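Local coordinates for transposon Tn7 transposition protein TnsA (Escherichia coli, PDB 1T0F) that cuts the 5' DNA strands at the ends of transposon Tn7 as the restriction-enzyme-like endonuclease half of the transposase it forms with TnsB, at residues 134-137 with 138-141; 188-192 with 193-197; 209-213 with 214-218. One frame throughout, in Å; residues are numbered along the deposited sequence.

Interaction 1: residues 134-137 with 138-141; sequences VKPA and AALQ. With MG (magnesium ion), chain E.
K135 and L140 meet through the root of the lysine, whose CB lies 4.3 Å from L140 CD2, just after V134, whose backbone O binds the magnesium ion at 2.4 Å in a site completed by D117, Q133 and water. K135, an active-site residue, turns its tail away from the 3-10 turn that follows. With CG beside the backbone N (chi1 -71°) and a second bend at chi2, the chain carries NZ to a metal-bound water, the two 2.7 Å apart, as suits the lysine of a PD-(D/E)XK nuclease. P136 has no N-H to offer but gives its O to A139 N (3.0 Å), and its ring carbon CD touches A139 CB at 3.9 Å. A137 O then accepts from L140 N at 3.0 Å. In both bonds the N-H arrives well above the carbonyl plane, 58° and 55° out of it, consistent with the tight i to i+3 winding of a 3-10 turn. A137 O is gripped a second time by a water that also donates to Q141 OE1, itself further held by the backbone of another protein's chain. A small side chain suits A137, buried against T167 and K169, while its N-H bonds to D168 OD1. The segment links strand 129-134 to helix 143-159, with K135 and L140 resting on L149 of that helix and V134 on helix 64-75.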
loop_
_atom_site.group_PDB
_atom_site.type_symbol
_atom_site.label_atom_id
_atom_site.label_comp_id
_atom_site.label_asym_id
_atom_site.label_seq_id
_atom_site.Cartn_x
_atom_site.Cartn_y
_atom_site.Cartn_z
ATOM N N VAL A 134 6.484 -3.855 -0.575
ATOM C CA VAL A 134 5.577 -4.800 -1.213
ATOM C C VAL A 134 6.251 -5.434 -2.442
ATOM O O VAL A 134 6.799 -4.729 -3.278
ATOM C CB VAL A 134 4.306 -4.044 -1.632
ATOM C CG1 VAL A 134 3.424 -4.909 -2.436
ATOM C CG2 VAL A 134 3.586 -3.533 -0.387
ATOM N N LYS A 135 6.215 -6.760 -2.547
ATOM C CA LYS A 135 6.841 -7.448 -3.679
ATOM C C LYS A 135 6.081 -8.684 -4.113
ATOM O O LYS A 135 5.475 -9.362 -3.286
ATOM C CB LYS A 135 8.249 -7.938 -3.309
ATOM C CG LYS A 135 9.319 -6.876 -3.135
ATOM C CD LYS A 135 9.619 -6.181 -4.450
ATOM C CE LYS A 135 10.716 -5.143 -4.266
ATOM N NZ LYS A 135 10.925 -4.330 -5.497
ATOM N N PRO A 136 6.076 -8.978 -5.425
ATOM C CA PRO A 136 5.379 -10.187 -5.861
ATOM C C PRO A 136 6.275 -11.266 -5.255
ATOM O O PRO A 136 7.489 -11.085 -5.194
ATOM C CB PRO A 136 5.518 -10.141 -7.380
ATOM C CG PRO A 136 5.539 -8.674 -7.668
ATOM C CD PRO A 136 6.437 -8.134 -6.576
ATOM N N ALA A 137 5.704 -12.370 -4.794
ATOM C CA ALA A 137 6.518 -13.415 -4.189
ATOM C C ALA A 137 7.607 -13.921 -5.133
ATOM O O ALA A 137 8.716 -14.212 -4.705
ATOM C CB ALA A 137 5.632 -14.578 -3.750
ATOM N N ALA A 138 7.276 -14.028 -6.413
ATOM C CA ALA A 138 8.224 -14.525 -7.409
ATOM C C ALA A 138 9.456 -13.636 -7.510
ATOM O O ALA A 138 10.541 -14.103 -7.863
ATOM C CB ALA A 138 7.546 -14.623 -8.760
ATOM N N ALA A 139 9.286 -12.356 -7.189
ATOM C CA ALA A 139 10.386 -11.402 -7.251
ATOM C C ALA A 139 11.472 -11.687 -6.228
ATOM O O ALA A 139 12.613 -11.236 -6.378
ATOM C CB ALA A 139 9.854 -9.981 -7.061
ATOM N N LEU A 140 11.132 -12.440 -5.185
ATOM C CA LEU A 140 12.103 -12.750 -4.152
ATOM C C LEU A 140 13.162 -13.755 -4.613
ATOM O O LEU A 140 14.120 -14.024 -3.899
ATOM C CB LEU A 140 11.386 -13.258 -2.899
ATOM C CG LEU A 140 10.331 -12.274 -2.376
ATOM C CD1 LEU A 140 9.626 -12.883 -1.171
ATOM C CD2 LEU A 140 10.988 -10.942 -2.000
ATOM N N GLN A 141 12.985 -14.300 -5.811
ATOM C CA GLN A 141 13.956 -15.247 -6.355
ATOM C C GLN A 141 14.956 -14.479 -7.230
ATOM O O GLN A 141 15.970 -15.032 -7.656
ATOM C CB GLN A 141 13.249 -16.314 -7.202
ATOM C CG GLN A 141 12.080 -16.993 -6.506
ATOM C CD GLN A 141 12.496 -17.847 -5.322
ATOM O OE1 GLN A 141 11.742 -17.992 -4.359
ATOM N NE2 GLN A 141 13.691 -18.434 -5.394
HETATM MG MG MG E . 7.440 -2.584 -4.065
HETATM O O HOH W 1 8.480 -3.328 -6.138
HETATM O O HOH W 2 9.554 -16.617 -3.513
HETATM O O HOH W 3 5.435 -2.065 -5.561
#

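Interaction 2: residues 188-192 with 193-197; sequences EEVSA and ELLAQ
S191 O takes the backbone N-H of L195 at 2.9 Å, while the hydroxyl of the same residue, S191 OG, accepts from L194 N at 3.1 Å, along a fairly straight bond of 155°. One serine therefore serves two N-H groups of the first helical turn, with backbone and side chain. The hydroxyl reaches L194 because chi1 is 64°, which sets OG between the serine's own N and carbonyl carbon and turns it over the start of the helix. This is an N-cap, and serine suits the place because its short side chain brings an acceptor close to N-H groups that lack a carbonyl one turn earlier. With an alanine here, L194 N would probably lose its capping acceptor and the helix start would be held by fewer bonds. E193 folds back at chi2 so that its carboxylate lies beside the serine, OE1 being 3.6 Å from S191 CB; a negative charge at this end is likely to be favourable to the helix dipole. The next bond, from A196 N to A192 O (3.0 Å), is more bent. On the apolar side V190 CG2 meets L195 CD1 at 4.0 Å. E188 brings a carboxylate oxygen near a methyl, OE1 lying 3.7 Å from L194 CD2, with the extended glutamate and the leucine at a slant to each other. L194 also packs against A237 and L238 of helix 230-240, and L195 against V265 and N267 of a later loop.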
loop_
_atom_site.group_PDB
_atom_site.type_symbol
_atom_site.label_atom_id
_atom_site.label_comp_id
_atom_site.label_asym_id
_atom_site.label_seq_id
_atom_site.Cartn_x
_atom_site.Cartn_y
_atom_site.Cartn_z
ATOM N N GLU A 188 -14.610 3.485 -11.655
ATOM C CA GLU A 188 -15.429 4.568 -12.189
ATOM C C GLU A 188 -15.041 5.939 -11.638
ATOM O O GLU A 188 -14.769 6.092 -10.445
ATOM C CB GLU A 188 -16.914 4.322 -11.901
ATOM C CG GLU A 188 -17.819 5.393 -12.502
ATOM C CD GLU A 188 -19.281 5.212 -12.146
ATOM O OE1 GLU A 188 -19.624 5.329 -10.951
ATOM O OE2 GLU A 188 -20.091 4.956 -13.064
ATOM N N GLU A 189 -15.021 6.931 -12.521
ATOM C CA GLU A 189 -14.688 8.296 -12.139
ATOM C C GLU A 189 -15.794 8.854 -11.249
ATOM O O GLU A 189 -16.980 8.682 -11.538
ATOM C CB GLU A 189 -14.541 9.172 -13.383
ATOM C CG GLU A 189 -14.254 10.628 -13.068
ATOM C CD GLU A 189 -12.989 10.802 -12.250
ATOM O OE1 GLU A 189 -11.887 10.572 -12.796
ATOM O OE2 GLU A 189 -13.099 11.161 -11.057
ATOM N N VAL A 190 -15.405 9.525 -10.172
ATOM C CA VAL A 190 -16.376 10.095 -9.248
ATOM C C VAL A 190 -16.806 11.501 -9.667
ATOM O O VAL A 190 -16.025 12.449 -9.605
ATOM C CB VAL A 190 -15.812 10.141 -7.809
ATOM C CG1 VAL A 190 -14.513 10.935 -7.781
ATOM C CG2 VAL A 190 -16.841 10.752 -6.867
ATOM N N SER A 191 -18.055 11.626 -10.100
ATOM C CA SER A 191 -18.584 12.914 -10.520
ATOM C C SER A 191 -19.074 13.677 -9.295
ATOM O O SER A 191 -19.155 13.121 -8.202
ATOM C CB SER A 191 -19.744 12.714 -11.495
ATOM O OG SER A 191 -20.825 12.049 -10.868
ATOM N N ALA A 192 -19.399 14.952 -9.480
ATOM C CA ALA A 192 -19.889 15.769 -8.378
ATOM C C ALA A 192 -21.254 15.247 -7.944
ATOM O O ALA A 192 -21.642 15.361 -6.780
ATOM C CB ALA A 192 -19.999 17.223 -8.817
ATOM N N GLU A 193 -21.974 14.666 -8.896
ATOM C CA GLU A 193 -23.297 14.117 -8.644
ATOM C C GLU A 193 -23.175 12.874 -7.763
ATOM O O GLU A 193 -23.962 12.677 -6.839
ATOM C CB GLU A 193 -23.973 13.751 -9.970
ATOM C CG GLU A 193 -24.029 14.879 -11.006
ATOM C CD GLU A 193 -22.690 15.144 -11.694
ATOM O OE1 GLU A 193 -21.755 15.642 -11.034
ATOM O OE2 GLU A 193 -22.572 14.851 -12.904
ATOM N N LEU A 194 -22.182 12.038 -8.053
ATOM C CA LEU A 194 -21.973 10.823 -7.272
ATOM C C LEU A 194 -21.464 11.179 -5.883
ATOM O O LEU A 194 -21.880 10.582 -4.893
ATOM C CB LEU A 194 -20.974 9.895 -7.972
ATOM C CG LEU A 194 -20.704 8.559 -7.267
ATOM C CD1 LEU A 194 -22.018 7.863 -6.944
ATOM C CD2 LEU A 194 -19.838 7.681 -8.155
ATOM N N LEU A 195 -20.565 12.157 -5.814
ATOM C CA LEU A 195 -20.017 12.595 -4.538
ATOM C C LEU A 195 -21.139 13.168 -3.663
ATOM O O LEU A 195 -21.096 13.074 -2.439
ATOM C CB LEU A 195 -18.946 13.666 -4.763
ATOM C CG LEU A 195 -18.026 13.967 -3.577
ATOM C CD1 LEU A 195 -17.080 12.789 -3.377
ATOM C CD2 LEU A 195 -17.223 15.240 -3.836
ATOM N N ALA A 196 -22.142 13.759 -4.305
ATOM C CA ALA A 196 -23.274 14.350 -3.597
ATOM C C ALA A 196 -24.159 13.294 -2.932
ATOM O O ALA A 196 -25.009 13.618 -2.105
ATOM C CB ALA A 196 -24.103 15.193 -4.564
ATOM N N GLN A 197 -23.954 12.033 -3.294
ATOM C CA GLN A 197 -24.742 10.938 -2.739
ATOM C C GLN A 197 -24.250 10.451 -1.378
ATOM O O GLN A 197 -24.971 9.744 -0.672
ATOM C CB GLN A 197 -24.759 9.766 -3.720
ATOM C CG GLN A 197 -25.602 9.999 -4.961
ATOM C CD GLN A 197 -27.088 10.017 -4.654
ATOM O OE1 GLN A 197 -27.594 10.938 -4.013
ATOM N NE2 GLN A 197 -27.794 8.985 -5.101
#

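Interaction 3: residues 209-213 with 214-218; sequences GDENI and INVCK
I214 opens the helical segment with its N-H turned to N212 OD1 at 2.9 Å, a weak bond bent to 123°. Its CD1 also lies 4.0 Å from CG2 of I213, the two isoleucines crossing at a slant. N215 makes the better bond to the same oxygen: N215 N lies 3.1 Å from N212 OD1, in the carbonyl plane and on a lone pair. One amide oxygen thus grips two N-H groups of the first turn, which makes N212 the N-cap. Asparagine fits because, with CG swung away from its own N (chi1 173°), OD1 faces the helix start while ND2 is left to donate to R253 O. The side chains of N215 and N212 cross at about a right angle, with their amide planes 51° apart, and N215 ND2 and N212 N share a water. V216 N bonds almost straight to N212 O (3.0 Å), and V216 CG2 packs 3.7 Å from E211 CB, just before the cap; V216 is buried and also touches K208 and C257, so a compact apolar residue fits there. C217 N continues the helical pattern by donating to I213 O at 3.0 Å, and its SG lies 4.0 Å from I213 CD1, a small side chain fitting beside the long isoleucine. The start of helix 213-223 is bordered by several elements: I214 and C217 lean on L232 of helix 230-240, I213 lies on L260, and the backbones of E211 and I213 bond to C257 and N255 in the loop between strands 244-245 and 261-262.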
loop_
_atom_site.group_PDB
_atom_site.type_symbol
_atom_site.label_atom_id
_atom_site.label_comp_id
_atom_site.label_asym_id
_atom_site.label_seq_id
_atom_site.Cartn_x
_atom_site.Cartn_y
_atom_site.Cartn_z
ATOM N N GLY A 209 -28.634 0.447 9.922
ATOM C CA GLY A 209 -27.407 -0.112 10.462
ATOM C C GLY A 209 -27.363 -1.607 10.715
ATOM O O GLY A 209 -26.333 -2.246 10.495
ATOM N N ASP A 210 -28.472 -2.178 11.175
ATOM C CA ASP A 210 -28.504 -3.606 11.468
ATOM C C ASP A 210 -28.805 -4.490 10.266
ATOM O O ASP A 210 -28.731 -5.713 10.366
ATOM C CB ASP A 210 -29.537 -3.900 12.564
ATOM C CG ASP A 210 -29.162 -3.288 13.897
ATOM O OD1 ASP A 210 -28.050 -3.579 14.394
ATOM O OD2 ASP A 210 -29.982 -2.521 14.449
ATOM N N GLU A 211 -29.139 -3.885 9.132
ATOM C CA GLU A 211 -29.471 -4.670 7.950
ATOM C C GLU A 211 -28.329 -4.893 6.960
ATOM O O GLU A 211 -27.358 -4.134 6.922
ATOM C CB GLU A 211 -30.682 -4.044 7.246
ATOM C CG GLU A 211 -31.945 -4.098 8.110
ATOM C CD GLU A 211 -33.168 -3.484 7.445
ATOM O OE1 GLU A 211 -33.558 -3.946 6.351
ATOM O OE2 GLU A 211 -33.749 -2.543 8.029
ATOM N N ASN A 212 -28.457 -5.959 6.173
ATOM C CA ASN A 212 -27.463 -6.331 5.171
ATOM C C ASN A 212 -27.376 -5.263 4.081
ATOM O O ASN A 212 -28.392 -4.818 3.550
ATOM C CB ASN A 212 -27.827 -7.696 4.571
ATOM C CG ASN A 212 -26.946 -8.081 3.402
ATOM O OD1 ASN A 212 -27.207 -7.703 2.261
ATOM N ND2 ASN A 212 -25.888 -8.830 3.685
ATOM N N ILE A 213 -26.150 -4.864 3.742
ATOM C CA ILE A 213 -25.933 -3.817 2.746
ATOM C C ILE A 213 -26.545 -4.059 1.366
ATOM O O ILE A 213 -27.061 -3.129 0.751
ATOM C CB ILE A 213 -24.412 -3.520 2.578
ATOM C CG1 ILE A 213 -24.205 -2.370 1.591
ATOM C CG2 ILE A 213 -23.687 -4.755 2.091
ATOM C CD1 ILE A 213 -24.815 -1.064 2.040
ATOM N N ILE A 214 -26.489 -5.290 0.868
ATOM C CA ILE A 214 -27.048 -5.576 -0.451
ATOM C C ILE A 214 -28.577 -5.462 -0.420
ATOM O O ILE A 214 -29.183 -4.893 -1.331
ATOM C CB ILE A 214 -26.645 -6.986 -0.937
ATOM C CG1 ILE A 214 -25.121 -7.154 -0.848
ATOM C CG2 ILE A 214 -27.113 -7.191 -2.371
ATOM C CD1 ILE A 214 -24.329 -6.113 -1.634
ATOM N N ASN A 215 -29.192 -5.994 0.631
ATOM C CA ASN A 215 -30.645 -5.921 0.765
ATOM C C ASN A 215 -31.083 -4.462 0.799
ATOM O O ASN A 215 -32.004 -4.063 0.085
ATOM C CB ASN A 215 -31.110 -6.628 2.040
ATOM C CG ASN A 215 -30.948 -8.128 1.962
ATOM O OD1 ASN A 215 -30.847 -8.694 0.874
ATOM N ND2 ASN A 215 -30.940 -8.783 3.117
ATOM N N VAL A 216 -30.406 -3.661 1.618
ATOM C CA VAL A 216 -30.732 -2.247 1.726
ATOM C C VAL A 216 -30.619 -1.520 0.387
ATOM O O VAL A 216 -31.514 -0.754 0.023
ATOM C CB VAL A 216 -29.835 -1.539 2.769
ATOM C CG1 VAL A 216 -30.064 -0.036 2.717
ATOM C CG2 VAL A 216 -30.156 -2.057 4.160
ATOM N N CYS A 217 -29.533 -1.749 -0.349
ATOM C CA CYS A 217 -29.371 -1.095 -1.645
ATOM C C CYS A 217 -30.549 -1.401 -2.567
ATOM O O CYS A 217 -31.043 -0.522 -3.272
ATOM C CB CYS A 217 -28.075 -1.543 -2.328
ATOM S SG CYS A 217 -26.574 -0.892 -1.561
ATOM N N LYS A 218 -30.986 -2.655 -2.570
ATOM C CA LYS A 218 -32.102 -3.057 -3.416
ATOM C C LYS A 218 -33.415 -2.469 -2.929
ATOM O O LYS A 218 -34.248 -2.038 -3.727
ATOM C CB LYS A 218 -32.190 -4.582 -3.486
ATOM C CG LYS A 218 -31.156 -5.172 -4.434
ATOM C CD LYS A 218 -31.274 -6.677 -4.612
ATOM C CE LYS A 218 -30.630 -7.439 -3.471
ATOM N NZ LYS A 218 -30.291 -8.834 -3.895
HETATM O O HOH W 4 -31.195 -7.043 5.403
#

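All three are local contacts, but they serve different places in the fold. Interaction 1 is partly buried and belongs to the nuclease domain, where a 3-10 turn follows directly on the metal site; backbone N-H to carbonyl bonds hold it across its segments, with no side-chain cap. Interactions 2 and 3 lie in the C-terminal region, away from the annotated sites, and both start helices with a side-chain N-cap: a serine hydroxyl at the surface in 188-197, an asparagine amide serving two N-H groups in the partly buried 209-218. Both of these rest on helix 230-240, though their nearest atoms are about 10 Å apart; interaction 1 is more than 20 Å from either.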